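Local atomic coordinates of Zn-dependent hydrolase, glyoxylase (Echinicola vietnamensis, PDB entry 6T5K), a protein that probably hydrolyses the amide bond of beta-lactam antibiotics, giving substituted beta-amino acids, as a periplasmic metallo-beta-lactamase that holds two zinc ions. Residues E161-D166 with E200-T205; P37-H42 with M59-D64; E78-L83 with L109-A114; I184-A189 with V219-G224. All coordinates share one frame; numbering follows the deposited sequence.

Contact 1. Residues E161-D166 with E200-T205; sequences EGHTQD and EAWPVT. With ZN (zinc ion), chain G; EDO (1,2-ethanediol), chain B.
Gly162 brings the loop 161-166 closest to the first turn of helix 201-212 at Trp202, CA to CA 3.9 Å; at the next pair the CA atoms of Glu161 and Ala201 stand 5.6 Å apart. The loop is itself tightened by a bond from Gly162 N to Thr164 O. Across the contact a single hydrogen bond joins the segments: Thr205 OG1 donates to Glu161 O at 2.7 Å, with a C=O...OG1 angle of 134° and the hydroxyl tilted 24° from the carbonyl plane. The methyl of Ala201 presses on the same oxygen, CB to Glu161 O 3.4 Å. Trp202 lays one face of its indole against the peptide that links Gly162 to His163. Gly162 C lies 3.4 Å above the indole plane, toward the rim, and Gly162 CA makes a CH-pi contact 4.0 Å from the centroid of the five-membered ring. Trp202 NE1 donates to Leu183 O and the ring stacks with Phe239 of helix 230-239, which together hold the indole in place. Its far corner reaches the root of the histidine, Trp202 CH2 to His163 CB 3.7 Å, the two side chains running side by side. With CG anti to the backbone N (chi1 171°), the imidazole of His163 swings away from the helix and binds zinc through NE2 at 2.0 Å. His100, His102 and a water complete this four-ligand shell. The loop thus carries the third histidine of the three-histidine zinc site of class B1 metallo-beta-lactamases, backed by a tryptophan.

Contact 2. Residues P37-H42 with M59-D64; sequences PHTYVH and MIVISD
Tyr40 receives Ile62 CD1 over one face of its ring, 3.9 Å from the ring centroid and 27° off the normal, the side chains crossing at about a right angle. The carbonyl of Ile60 comes to the edge of the same ring, in its plane, with O 3.5 Å from Tyr40 CD1. His38 is met likewise at its edge, Ile62 O lying in the ring plane 3.3 Å from His38 CD2. His42 takes the position between its backbone N and carbonyl carbon (chi1 66°), which turns its ring edge to Ile60 CG1, 4.0 Å from His42 CD2; NE2 makes weak bonds to the carbonyls of Phe70 and Asp71. Three backbone bonds join the strands. Ile62 N to His38 O is 2.9 Å, and Tyr40 and Ile60 form the hydrogen-bonded pair, with both bonds 2.9 Å from N to O. Thr39 with Val61 and Val41 with Met59 are non-hydrogen-bonded pairs. Their face includes Thr39 and Met59, which pack on Val177 of the second sheet, while Tyr40 and Ile60 lie on the other face, against Ile32. This is an antiparallel beta hairpin, strands 39-48 and 54-63, within the larger sheet of the alpha-beta/beta-alpha metallo-beta-lactamase sandwich.

Contact 3. Residues E78-L83 with L109-A114; sequences ETSELL and LEAFHA. With EDO (1,2-ethanediol), chain D; EDO (1,2-ethanediol), chain F.
Thr79 and Leu83 of helix 76-88 meet Ala111 and Phe112 of the short helix 109-114 in the outer helical layer of the alpha-beta/beta-alpha sandwich. The segment axes come within 8.9 Å of each other at an angle of 44°. Leu83 sets CD1 above the ring centre of Phe112, 3.9 Å from the centroid and 7° off the normal, a CH-pi contact, while CD2 touches Phe112 CE2 at 3.7 Å. The methyl of Thr79 approaches the same ring obliquely, CG2 to Phe112 CE1 3.3 Å. Thr79 OG1 stands beside the backbone N (chi1 -54°), where it bonds Thr75 O, just before the helix, and CG2 is thereby anti to that N and turned to the ring. Ala111 CB touches both side chains, 3.8 Å from Thr79 CG2 and 3.9 Å from Leu83 CD1. On the far side of helix 109-114 an ethanediol, probably from crystallisation, accepts a bond from His113 ND1 and donates one to Glu110 OE1, its O2 2.9 Å and 2.6 Å from these atoms. Toward the sheet, Leu109 and Phe112 pack on Val96 of strand 92-98, while Leu82 packs on Leu30 and Ile32 of strand 30-34 and on His42 of strand 39-48.

Contact 4. Residues I184-A189 with V219-G224; sequences IKANGA and VIPGHG. With ZN (zinc ion), chain H.
Pro221 is wedged against the backbone of Ile184 to Ala186, and here the contact is tight: its CB is 3.2 Å from Ile184 O and 3.6 Å from Ala186 N. Beside it Ile184 CG2 meets Val219 CG1 at 3.8 Å, the two side chains crossing at about a right angle, and Ala186 CB lies 3.7 Å from His223 O. With CG2 anti to its backbone N, Ile184 gives this branch to Val219, and its CG1 branch leads away. The loop 184-189 thereby packs on strand 218-221, the outermost strand of the five-stranded sheet, next to the residues that lead to the metal. His223 binds zinc through NE2 at 2.2 Å, together with Asp104, Cys182 and two waters: the Asp-Cys-His site of class B1 enzymes. His223 ND1 bonds to Ala55 O, which sets the turn of the imidazole. Toward this zinc the contact loosens and water takes over. One water donates to Ile184 O at 2.8 Å and weakly accepts from His223 N; a second accepts from Ala186 N at 3.0 Å and donates to His223 O at 2.9 Å. Further from the strand the loop folds into a type II turn from Ala186 to Ala189, and Asn187 and Gly188 at its tip are exposed.

How the contacts relate
From the N terminus, contact 2 comes first, closing the hairpin of strands 39-48 and 54-63. Contact 3 follows in series, closing the chain from helix 76-88 through strand 92-98 to helix 109-114; it touches contact 2 where Leu82 lies on Ile60. Contact 1 closes the chain from 161-166 to helix 201-212 and contact 4 that from 184-189 to strand 218-221. These two cross, so their loops overlap along the chain; 161-166 carries His163 and 219-224 carries His223. They meet at Trp202 and Lys185, and one water binds both zinc ions. Ile220 packs on Met59 and Val41, joining contact 4 to contact 2 between the two sheets; contacts 1 and 3 lie on opposite sides of the chain's centre.

Contact 1. Residues E161-D166 with E200-T205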
loop_
_atom_site.group_PDB
_atom_site.type_symbol
_atom_site.label_atom_id
_atom_site.label_comp_id
_atom_site.label_asym_id
_atom_site.label_seq_id
_atom_site.Cartn_x
_atom_site.Cartn_y
_atom_site.Cartn_z
ATOM N N GLU A 161 -1.148 -11.248 11.269
ATOM C CA GLU A 161 -0.845 -11.944 10.023
ATOM C C GLU A 161 -2.086 -12.082 9.126
ATOM O O GLU A 161 -3.230 -12.040 9.567
ATOM C CB GLU A 161 -0.272 -13.321 10.344
ATOM C CG GLU A 161 0.922 -13.289 11.285
ATOM C CD GLU A 161 1.760 -14.561 11.250
ATOM O OE1 GLU A 161 1.414 -15.517 10.494
ATOM O OE2 GLU A 161 2.789 -14.596 11.968
ATOM N N GLY A 162 -1.834 -12.265 7.829
ATOM C CA GLY A 162 -2.905 -12.506 6.891
ATOM C C GLY A 162 -2.363 -12.950 5.555
ATOM O O GLY A 162 -1.956 -14.096 5.372
ATOM N N HIS A 163 -2.343 -12.017 4.617
ATOM C CA HIS A 163 -1.729 -12.279 3.322
ATOM C C HIS A 163 -0.284 -12.729 3.483
ATOM O O HIS A 163 0.178 -13.648 2.793
ATOM C CB HIS A 163 -1.783 -11.002 2.487
ATOM C CG HIS A 163 -0.995 -11.092 1.230
ATOM N ND1 HIS A 163 -1.369 -11.874 0.155
ATOM C CD2 HIS A 163 0.169 -10.509 0.882
ATOM C CE1 HIS A 163 -0.473 -11.754 -0.808
ATOM N NE2 HIS A 163 0.469 -10.931 -0.394
ATOM N N THR A 164 0.435 -12.108 4.408
ATOM C CA THR A 164 1.742 -12.590 4.845
ATOM C C THR A 164 1.837 -12.412 6.360
ATOM O O THR A 164 0.955 -11.819 7.000
ATOM C CB THR A 164 2.913 -11.838 4.198
ATOM O OG1 THR A 164 2.771 -10.444 4.483
ATOM C CG2 THR A 164 2.974 -12.083 2.701
ATOM N N GLN A 165 2.917 -12.930 6.950
ATOM C CA GLN A 165 3.083 -12.766 8.386
ATOM C C GLN A 165 3.376 -11.333 8.788
ATOM O O GLN A 165 3.082 -10.953 9.929
ATOM C CB GLN A 165 4.195 -13.651 8.931
ATOM C CG GLN A 165 5.570 -13.430 8.307
ATOM C CD GLN A 165 6.643 -14.161 9.035
ATOM O OE1 GLN A 165 7.143 -15.174 8.567
ATOM N NE2 GLN A 165 7.008 -13.663 10.174
ATOM N N ASP A 166 3.940 -10.528 7.875
ATOM C CA ASP A 166 4.478 -9.209 8.172
ATOM C C ASP A 166 3.611 -8.063 7.649
ATOM O O ASP A 166 4.039 -6.907 7.750
ATOM C CB ASP A 166 5.880 -9.089 7.572
ATOM C CG ASP A 166 5.886 -9.257 6.045
ATOM O OD1 ASP A 166 5.168 -10.135 5.519
ATOM O OD2 ASP A 166 6.643 -8.500 5.379
ATOM N N GLU A 200 -5.662 -18.664 9.037
ATOM C CA GLU A 200 -6.309 -18.673 10.348
ATOM C C GLU A 200 -6.298 -17.293 10.958
ATOM O O GLU A 200 -7.315 -16.834 11.488
ATOM C CB GLU A 200 -5.589 -19.649 11.270
ATOM C CG GLU A 200 -5.787 -21.102 10.886
ATOM C CD GLU A 200 -5.040 -21.538 9.650
ATOM O OE1 GLU A 200 -3.886 -21.111 9.483
ATOM O OE2 GLU A 200 -5.615 -22.359 8.866
ATOM N N ALA A 201 -5.165 -16.595 10.847
ATOM C CA ALA A 201 -5.057 -15.271 11.445
ATOM C C ALA A 201 -5.830 -14.237 10.656
ATOM O O ALA A 201 -6.272 -13.242 11.226
ATOM C CB ALA A 201 -3.598 -14.837 11.509
ATOM N N TRP A 202 -5.922 -14.417 9.338
ATOM C CA TRP A 202 -6.397 -13.364 8.442
ATOM C C TRP A 202 -7.706 -12.734 8.875
ATOM O O TRP A 202 -7.758 -11.500 8.982
ATOM C CB TRP A 202 -6.509 -13.961 7.033
ATOM C CG TRP A 202 -6.465 -12.961 5.906
ATOM C CD1 TRP A 202 -7.015 -11.691 5.870
ATOM C CD2 TRP A 202 -5.868 -13.164 4.620
ATOM N NE1 TRP A 202 -6.789 -11.111 4.644
ATOM C CE2 TRP A 202 -6.065 -11.979 3.872
ATOM C CE3 TRP A 202 -5.156 -14.219 4.037
ATOM C CZ2 TRP A 202 -5.598 -11.842 2.573
ATOM C CZ3 TRP A 202 -4.716 -14.072 2.748
ATOM C CH2 TRP A 202 -4.922 -12.896 2.041
ATOM N N PRO A 203 -8.779 -13.486 9.144
ATOM C CA PRO A 203 -10.028 -12.807 9.515
ATOM C C PRO A 203 -9.914 -12.100 10.852
ATOM O O PRO A 203 -10.591 -11.081 11.065
ATOM C CB PRO A 203 -11.066 -13.935 9.564
ATOM C CG PRO A 203 -10.286 -15.194 9.804
ATOM C CD PRO A 203 -8.942 -14.951 9.071
ATOM N N VAL A 204 -9.127 -12.652 11.777
ATOM C CA VAL A 204 -8.935 -12.021 13.078
ATOM C C VAL A 204 -8.245 -10.675 12.906
ATOM O O VAL A 204 -8.647 -9.671 13.499
ATOM C CB VAL A 204 -8.129 -12.956 14.001
ATOM C CG1 VAL A 204 -7.813 -12.302 15.353
ATOM C CG2 VAL A 204 -8.877 -14.269 14.211
ATOM N N THR A 205 -7.162 -10.650 12.124
ATOM C CA THR A 205 -6.466 -9.405 11.815
ATOM C C THR A 205 -7.389 -8.386 11.172
ATOM O O THR A 205 -7.403 -7.214 11.566
ATOM C CB THR A 205 -5.310 -9.753 10.887
ATOM O OG1 THR A 205 -4.446 -10.655 11.592
ATOM C CG2 THR A 205 -4.567 -8.501 10.436
HETATM ZN ZN ZN G . 2.033 -10.159 -1.391
HETATM C C1 EDO B . 2.426 -17.048 7.502
HETATM O O1 EDO B . 2.169 -17.563 8.806
HETATM C C2 EDO B . 3.085 -18.094 6.641
HETATM O O2 EDO B . 4.200 -18.619 7.363
HETATM O O HOH W 1 1.627 -9.617 -3.165
#

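Contact 2. Residues P37-H42 with M59-D64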
loop_
_atom_site.group_PDB
_atom_site.type_symbol
_atom_site.label_atom_id
_atom_site.label_comp_id
_atom_site.label_asym_id
_atom_site.label_seq_id
_atom_site.Cartn_x
_atom_site.Cartn_y
_atom_site.Cartn_z
ATOM N N PRO A 37 -9.200 14.041 -1.200
ATOM C CA PRO A 37 -8.454 15.315 -1.276
ATOM C C PRO A 37 -6.949 15.169 -1.187
ATOM O O PRO A 37 -6.227 15.915 -1.865
ATOM C CB PRO A 37 -9.044 16.144 -0.124
ATOM C CG PRO A 37 -10.459 15.662 -0.052
ATOM C CD PRO A 37 -10.378 14.157 -0.318
ATOM N N HIS A 38 -6.460 14.223 -0.383
ATOM C CA HIS A 38 -5.037 14.068 -0.166
ATOM C C HIS A 38 -4.490 12.694 -0.516
ATOM O O HIS A 38 -3.312 12.445 -0.257
ATOM C CB HIS A 38 -4.688 14.359 1.298
ATOM C CG HIS A 38 -5.090 15.720 1.737
ATOM N ND1 HIS A 38 -6.295 15.967 2.359
ATOM C CD2 HIS A 38 -4.464 16.916 1.626
ATOM C CE1 HIS A 38 -6.400 17.259 2.606
ATOM N NE2 HIS A 38 -5.313 17.860 2.160
ATOM N N THR A 39 -5.289 11.773 -1.040
ATOM C CA THR A 39 -4.763 10.450 -1.326
ATOM C C THR A 39 -5.017 10.044 -2.766
ATOM O O THR A 39 -5.964 10.498 -3.425
ATOM C CB THR A 39 -5.240 9.324 -0.360
ATOM O OG1 THR A 39 -6.557 8.875 -0.700
ATOM C CG2 THR A 39 -5.176 9.792 1.073
ATOM N N TYR A 40 -4.105 9.211 -3.244
ATOM C CA TYR A 40 -4.023 8.797 -4.631
ATOM C C TYR A 40 -3.697 7.308 -4.659
ATOM O O TYR A 40 -3.012 6.784 -3.774
ATOM C CB TYR A 40 -2.866 9.518 -5.337
ATOM C CG TYR A 40 -2.953 11.018 -5.324
ATOM C CD1 TYR A 40 -2.820 11.740 -4.134
ATOM C CD2 TYR A 40 -3.226 11.723 -6.490
ATOM C CE1 TYR A 40 -2.935 13.114 -4.118
ATOM C CE2 TYR A 40 -3.303 13.102 -6.491
ATOM C CZ TYR A 40 -3.183 13.791 -5.292
ATOM O OH TYR A 40 -3.275 15.162 -5.269
ATOM N N VAL A 41 -4.192 6.618 -5.675
ATOM C CA VAL A 41 -3.806 5.234 -5.914
ATOM C C VAL A 41 -2.844 5.206 -7.095
ATOM O O VAL A 41 -3.107 5.831 -8.130
ATOM C CB VAL A 41 -5.033 4.345 -6.175
ATOM C CG1 VAL A 41 -4.611 2.926 -6.408
ATOM C CG2 VAL A 41 -6.032 4.453 -5.029
ATOM N N HIS A 42 -1.700 4.549 -6.931
ATOM C CA HIS A 42 -0.834 4.262 -8.064
ATOM C C HIS A 42 -1.049 2.813 -8.480
ATOM O O HIS A 42 -1.080 1.913 -7.638
ATOM C CB HIS A 42 0.625 4.627 -7.816
ATOM C CG HIS A 42 1.346 3.835 -6.770
ATOM N ND1 HIS A 42 1.959 2.629 -7.050
ATOM C CD2 HIS A 42 1.726 4.168 -5.514
ATOM C CE1 HIS A 42 2.655 2.244 -6.001
ATOM N NE2 HIS A 42 2.497 3.145 -5.044
ATOM N N MET A 59 -0.436 3.490 -2.638
ATOM C CA MET A 59 -1.093 4.731 -2.250
ATOM C C MET A 59 -0.035 5.824 -2.175
ATOM O O MET A 59 1.100 5.562 -1.788
ATOM C CB MET A 59 -1.801 4.591 -0.888
ATOM C CG MET A 59 -2.465 5.896 -0.414
ATOM S SD MET A 59 -3.522 5.682 1.052
ATOM C CE MET A 59 -2.298 5.485 2.336
ATOM N N ILE A 60 -0.415 7.035 -2.549
ATOM C CA ILE A 60 0.362 8.235 -2.284
ATOM C C ILE A 60 -0.505 9.144 -1.435
ATOM O O ILE A 60 -1.669 9.386 -1.775
ATOM C CB ILE A 60 0.763 8.970 -3.574
ATOM C CG1 ILE A 60 1.228 7.998 -4.642
ATOM C CG2 ILE A 60 1.865 9.995 -3.257
ATOM C CD1 ILE A 60 1.367 8.645 -5.975
ATOM N N VAL A 61 0.049 9.650 -0.337
ATOM C CA VAL A 61 -0.577 10.706 0.439
ATOM C C VAL A 61 0.201 11.976 0.161
ATOM O O VAL A 61 1.429 11.965 0.246
ATOM C CB VAL A 61 -0.566 10.365 1.933
ATOM C CG1 VAL A 61 -1.284 11.463 2.733
ATOM C CG2 VAL A 61 -1.190 8.994 2.129
ATOM N N ILE A 62 -0.508 13.050 -0.199
ATOM C CA ILE A 62 0.107 14.332 -0.545
ATOM C C ILE A 62 -0.565 15.428 0.273
ATOM O O ILE A 62 -1.794 15.564 0.257
ATOM C CB ILE A 62 0.005 14.634 -2.052
ATOM C CG1 ILE A 62 0.611 13.491 -2.870
ATOM C CG2 ILE A 62 0.715 15.940 -2.376
ATOM C CD1 ILE A 62 0.503 13.653 -4.396
ATOM N N SER A 63 0.238 16.232 0.965
ATOM C CA SER A 63 -0.311 17.384 1.674
ATOM C C SER A 63 0.792 18.414 1.813
ATOM O O SER A 63 1.930 18.068 2.142
ATOM C CB SER A 63 -0.834 16.987 3.066
ATOM O OG SER A 63 -1.606 18.007 3.692
ATOM N N ASP A 64 0.441 19.674 1.563
ATOM C CA ASP A 64 1.351 20.792 1.771
ATOM C C ASP A 64 2.694 20.605 1.071
ATOM O O ASP A 64 3.751 20.918 1.622
ATOM C CB ASP A 64 1.521 21.046 3.266
ATOM C CG ASP A 64 0.192 20.970 4.012
ATOM O OD1 ASP A 64 -0.677 21.846 3.765
ATOM O OD2 ASP A 64 0.012 20.008 4.815
#

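Contact 3. Residues E78-L83 with L109-A114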
loop_
_atom_site.group_PDB
_atom_site.type_symbol
_atom_site.label_atom_id
_atom_site.label_comp_id
_atom_site.label_asym_id
_atom_site.label_seq_id
_atom_site.Cartn_x
_atom_site.Cartn_y
_atom_site.Cartn_z
ATOM N N GLU A 78 9.045 1.191 -13.333
ATOM C CA GLU A 78 7.772 1.797 -12.976
ATOM C C GLU A 78 7.898 2.674 -11.741
ATOM O O GLU A 78 7.210 3.707 -11.657
ATOM C CB GLU A 78 6.741 0.701 -12.725
ATOM C CG GLU A 78 6.495 -0.256 -13.897
ATOM C CD GLU A 78 5.908 -1.606 -13.463
ATOM O OE1 GLU A 78 5.431 -2.339 -14.341
ATOM O OE2 GLU A 78 5.894 -1.919 -12.247
ATOM N N THR A 79 8.816 2.334 -10.828
ATOM C CA THR A 79 9.007 3.158 -9.650
ATOM C C THR A 79 9.653 4.481 -10.044
ATOM O O THR A 79 9.293 5.542 -9.526
ATOM C CB THR A 79 9.807 2.395 -8.587
ATOM O OG1 THR A 79 9.148 1.139 -8.334
ATOM C CG2 THR A 79 9.895 3.155 -7.304
ATOM N N SER A 80 10.635 4.442 -10.948
ATOM C CA SER A 80 11.215 5.682 -11.462
ATOM C C SER A 80 10.170 6.564 -12.142
ATOM O O SER A 80 10.191 7.792 -11.996
ATOM C CB SER A 80 12.360 5.353 -12.417
ATOM O OG SER A 80 13.354 4.630 -11.704
ATOM N N GLU A 81 9.221 5.958 -12.852
ATOM C CA GLU A 81 8.146 6.735 -13.460
ATOM C C GLU A 81 7.299 7.424 -12.397
ATOM O O GLU A 81 6.932 8.600 -12.535
ATOM C CB GLU A 81 7.276 5.808 -14.305
ATOM C CG GLU A 81 6.716 6.418 -15.529
ATOM C CD GLU A 81 5.916 5.442 -16.362
ATOM O OE1 GLU A 81 4.845 5.853 -16.822
ATOM O OE2 GLU A 81 6.353 4.284 -16.576
ATOM N N LEU A 82 6.967 6.698 -11.335
ATOM C CA LEU A 82 6.246 7.299 -10.225
ATOM C C LEU A 82 7.018 8.484 -9.654
ATOM O O LEU A 82 6.451 9.550 -9.412
ATOM C CB LEU A 82 5.995 6.223 -9.168
ATOM C CG LEU A 82 5.334 6.617 -7.850
ATOM C CD1 LEU A 82 3.980 7.283 -8.066
ATOM C CD2 LEU A 82 5.177 5.382 -6.971
ATOM N N LEU A 83 8.307 8.297 -9.380
ATOM C CA LEU A 83 9.081 9.347 -8.742
ATOM C C LEU A 83 9.248 10.532 -9.674
ATOM O O LEU A 83 9.269 11.678 -9.218
ATOM C CB LEU A 83 10.421 8.773 -8.281
ATOM C CG LEU A 83 10.257 7.923 -7.020
ATOM C CD1 LEU A 83 11.406 6.995 -6.788
ATOM C CD2 LEU A 83 10.109 8.850 -5.854
ATOM N N LEU A 109 12.460 -0.367 -4.426
ATOM C CA LEU A 109 12.984 0.481 -3.363
ATOM C C LEU A 109 14.281 1.195 -3.751
ATOM O O LEU A 109 14.551 2.293 -3.247
ATOM C CB LEU A 109 13.226 -0.328 -2.102
ATOM C CG LEU A 109 11.983 -0.631 -1.275
ATOM C CD1 LEU A 109 12.429 -1.414 -0.065
ATOM C CD2 LEU A 109 11.244 0.625 -0.858
ATOM N N GLU A 110 15.115 0.593 -4.605
ATOM C CA GLU A 110 16.392 1.245 -4.889
ATOM C C GLU A 110 16.189 2.607 -5.554
ATOM O O GLU A 110 17.017 3.513 -5.378
ATOM C CB GLU A 110 17.302 0.351 -5.736
ATOM C CG GLU A 110 18.469 1.090 -6.390
ATOM C CD GLU A 110 19.464 1.731 -5.400
ATOM O OE1 GLU A 110 19.461 1.405 -4.190
ATOM O OE2 GLU A 110 20.278 2.560 -5.855
ATOM N N ALA A 111 15.098 2.784 -6.305
ATOM C CA ALA A 111 14.812 4.089 -6.880
ATOM C C ALA A 111 14.592 5.137 -5.793
ATOM O O ALA A 111 14.937 6.306 -5.968
ATOM C CB ALA A 111 13.605 4.002 -7.811
ATOM N N PHE A 112 13.976 4.745 -4.681
ATOM C CA PHE A 112 13.821 5.668 -3.566
ATOM C C PHE A 112 15.153 5.890 -2.871
ATOM O O PHE A 112 15.532 7.033 -2.578
ATOM C CB PHE A 112 12.790 5.118 -2.585
ATOM C CG PHE A 112 11.379 5.292 -3.042
ATOM C CD1 PHE A 112 10.777 4.363 -3.874
ATOM C CD2 PHE A 112 10.646 6.395 -2.650
ATOM C CE1 PHE A 112 9.469 4.529 -4.290
ATOM C CE2 PHE A 112 9.350 6.560 -3.072
ATOM C CZ PHE A 112 8.768 5.620 -3.896
ATOM N N HIS A 113 15.893 4.808 -2.634
ATOM C CA HIS A 113 17.147 4.920 -1.922
ATOM C C HIS A 113 18.132 5.775 -2.700
ATOM O O HIS A 113 18.832 6.602 -2.117
ATOM C CB HIS A 113 17.702 3.530 -1.690
ATOM C CG HIS A 113 16.855 2.685 -0.795
ATOM N ND1 HIS A 113 17.013 1.322 -0.701
ATOM C CD2 HIS A 113 15.848 3.012 0.060
ATOM C CE1 HIS A 113 16.129 0.841 0.159
ATOM N NE2 HIS A 113 15.400 1.843 0.624
ATOM N N ALA A 114 18.163 5.629 -4.016
ATOM C CA ALA A 114 19.066 6.432 -4.835
ATOM C C ALA A 114 18.846 7.926 -4.621
ATOM O O ALA A 114 19.785 8.729 -4.759
ATOM C CB ALA A 114 18.815 6.091 -6.296
HETATM C C1 EDO D . 21.716 6.458 -2.218
HETATM O O1 EDO D . 22.201 7.632 -2.883
HETATM C C2 EDO D . 22.353 5.208 -2.827
HETATM O O2 EDO D . 21.474 4.080 -2.722
HETATM C C1 EDO F . 18.426 -2.879 -2.182
HETATM O O1 EDO F . 18.408 -3.404 -0.822
HETATM C C2 EDO F . 17.780 -1.484 -2.384
HETATM O O2 EDO F . 18.688 -0.320 -2.428
#

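Contact 4. Residues I184-A189 with V219-G224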
loop_
_atom_site.group_PDB
_atom_site.type_symbol
_atom_site.label_atom_id
_atom_site.label_comp_id
_atom_site.label_asym_id
_atom_site.label_seq_id
_atom_site.Cartn_x
_atom_site.Cartn_y
_atom_site.Cartn_z
ATOM N N ILE A 184 -6.058 -6.822 2.291
ATOM C CA ILE A 184 -7.445 -6.496 1.998
ATOM C C ILE A 184 -7.731 -6.792 0.535
ATOM O O ILE A 184 -6.971 -6.371 -0.345
ATOM C CB ILE A 184 -7.787 -5.040 2.344
ATOM C CG1 ILE A 184 -7.483 -4.753 3.832
ATOM C CG2 ILE A 184 -9.246 -4.727 1.949
ATOM C CD1 ILE A 184 -8.167 -5.701 4.795
ATOM N N LYS A 185 -8.819 -7.531 0.291
ATOM C CA LYS A 185 -9.279 -7.871 -1.047
ATOM C C LYS A 185 -10.314 -6.885 -1.564
ATOM O O LYS A 185 -11.094 -6.311 -0.802
ATOM C CB LYS A 185 -9.897 -9.267 -1.082
ATOM C CG LYS A 185 -8.949 -10.335 -0.616
ATOM C CD LYS A 185 -7.683 -10.354 -1.443
ATOM C CE LYS A 185 -6.840 -11.611 -1.130
ATOM N NZ LYS A 185 -5.623 -11.678 -1.924
ATOM N N ALA A 186 -10.289 -6.665 -2.879
ATOM C CA ALA A 186 -11.373 -5.950 -3.533
ATOM C C ALA A 186 -12.682 -6.702 -3.343
ATOM O O ALA A 186 -12.700 -7.927 -3.200
ATOM C CB ALA A 186 -11.079 -5.799 -5.025
ATOM N N ASN A 187 -13.788 -5.955 -3.376
ATOM C CA ASN A 187 -15.101 -6.561 -3.222
ATOM C C ASN A 187 -15.314 -7.618 -4.309
ATOM O O ASN A 187 -15.127 -7.357 -5.501
ATOM C CB ASN A 187 -16.197 -5.492 -3.290
ATOM C CG ASN A 187 -17.518 -5.971 -2.714
ATOM O OD1 ASN A 187 -17.562 -6.871 -1.869
ATOM N ND2 ASN A 187 -18.599 -5.358 -3.161
ATOM N N GLY A 188 -15.690 -8.826 -3.893
ATOM C CA GLY A 188 -15.934 -9.911 -4.811
ATOM C C GLY A 188 -14.688 -10.610 -5.324
ATOM O O GLY A 188 -14.819 -11.557 -6.117
ATOM N N ALA A 189 -13.492 -10.199 -4.896
ATOM C CA ALA A 189 -12.282 -10.796 -5.434
ATOM C C ALA A 189 -12.001 -12.148 -4.787
ATOM O O ALA A 189 -12.521 -12.488 -3.719
ATOM C CB ALA A 189 -11.075 -9.899 -5.204
ATOM N N VAL A 219 -11.274 2.443 1.243
ATOM C CA VAL A 219 -10.358 1.337 1.499
ATOM C C VAL A 219 -9.748 0.934 0.166
ATOM O O VAL A 219 -10.479 0.629 -0.788
ATOM C CB VAL A 219 -11.099 0.148 2.145
ATOM C CG1 VAL A 219 -10.184 -1.057 2.322
ATOM C CG2 VAL A 219 -11.668 0.560 3.491
ATOM N N ILE A 220 -8.416 0.900 0.116
ATOM C CA ILE A 220 -7.650 0.598 -1.094
ATOM C C ILE A 220 -7.019 -0.779 -0.908
ATOM O O ILE A 220 -6.179 -0.953 -0.008
ATOM C CB ILE A 220 -6.561 1.640 -1.368
ATOM C CG1 ILE A 220 -7.127 3.049 -1.495
ATOM C CG2 ILE A 220 -5.729 1.215 -2.598
ATOM C CD1 ILE A 220 -6.057 4.094 -1.254
ATOM N N PRO A 221 -7.415 -1.780 -1.685
ATOM C CA PRO A 221 -6.818 -3.116 -1.580
ATOM C C PRO A 221 -5.527 -3.157 -2.376
ATOM O O PRO A 221 -5.229 -2.267 -3.157
ATOM C CB PRO A 221 -7.873 -4.006 -2.260
ATOM C CG PRO A 221 -8.417 -3.095 -3.354
ATOM C CD PRO A 221 -8.422 -1.710 -2.772
ATOM N N GLY A 222 -4.768 -4.229 -2.171
ATOM C CA GLY A 222 -3.515 -4.389 -2.880
ATOM C C GLY A 222 -3.675 -4.675 -4.346
ATOM O O GLY A 222 -2.746 -4.406 -5.117
ATOM N N HIS A 223 -4.840 -5.176 -4.753
ATOM C CA HIS A 223 -5.144 -5.483 -6.141
ATOM C C HIS A 223 -6.622 -5.197 -6.350
ATOM O O HIS A 223 -7.428 -5.461 -5.458
ATOM C CB HIS A 223 -4.840 -6.963 -6.433
ATOM C CG HIS A 223 -3.433 -7.365 -6.082
ATOM N ND1 HIS A 223 -2.356 -7.148 -6.919
ATOM C CD2 HIS A 223 -2.929 -7.929 -4.961
ATOM C CE1 HIS A 223 -1.249 -7.568 -6.323
ATOM N NE2 HIS A 223 -1.575 -8.064 -5.139
ATOM N N GLY A 224 -6.979 -4.664 -7.519
ATOM C CA GLY A 224 -8.386 -4.476 -7.850
ATOM C C GLY A 224 -8.920 -3.124 -7.443
ATOM O O GLY A 224 -8.187 -2.220 -7.032
HETATM ZN ZN ZN H . -0.130 -8.480 -3.546
HETATM O O HOH W 2 -5.889 -7.276 -2.742
HETATM O O HOH W 3 -8.149 -8.014 -4.404
HETATM O O HOH W 1 1.627 -9.617 -3.165
HETATM O O HOH W 4 -1.634 -10.178 -3.187
#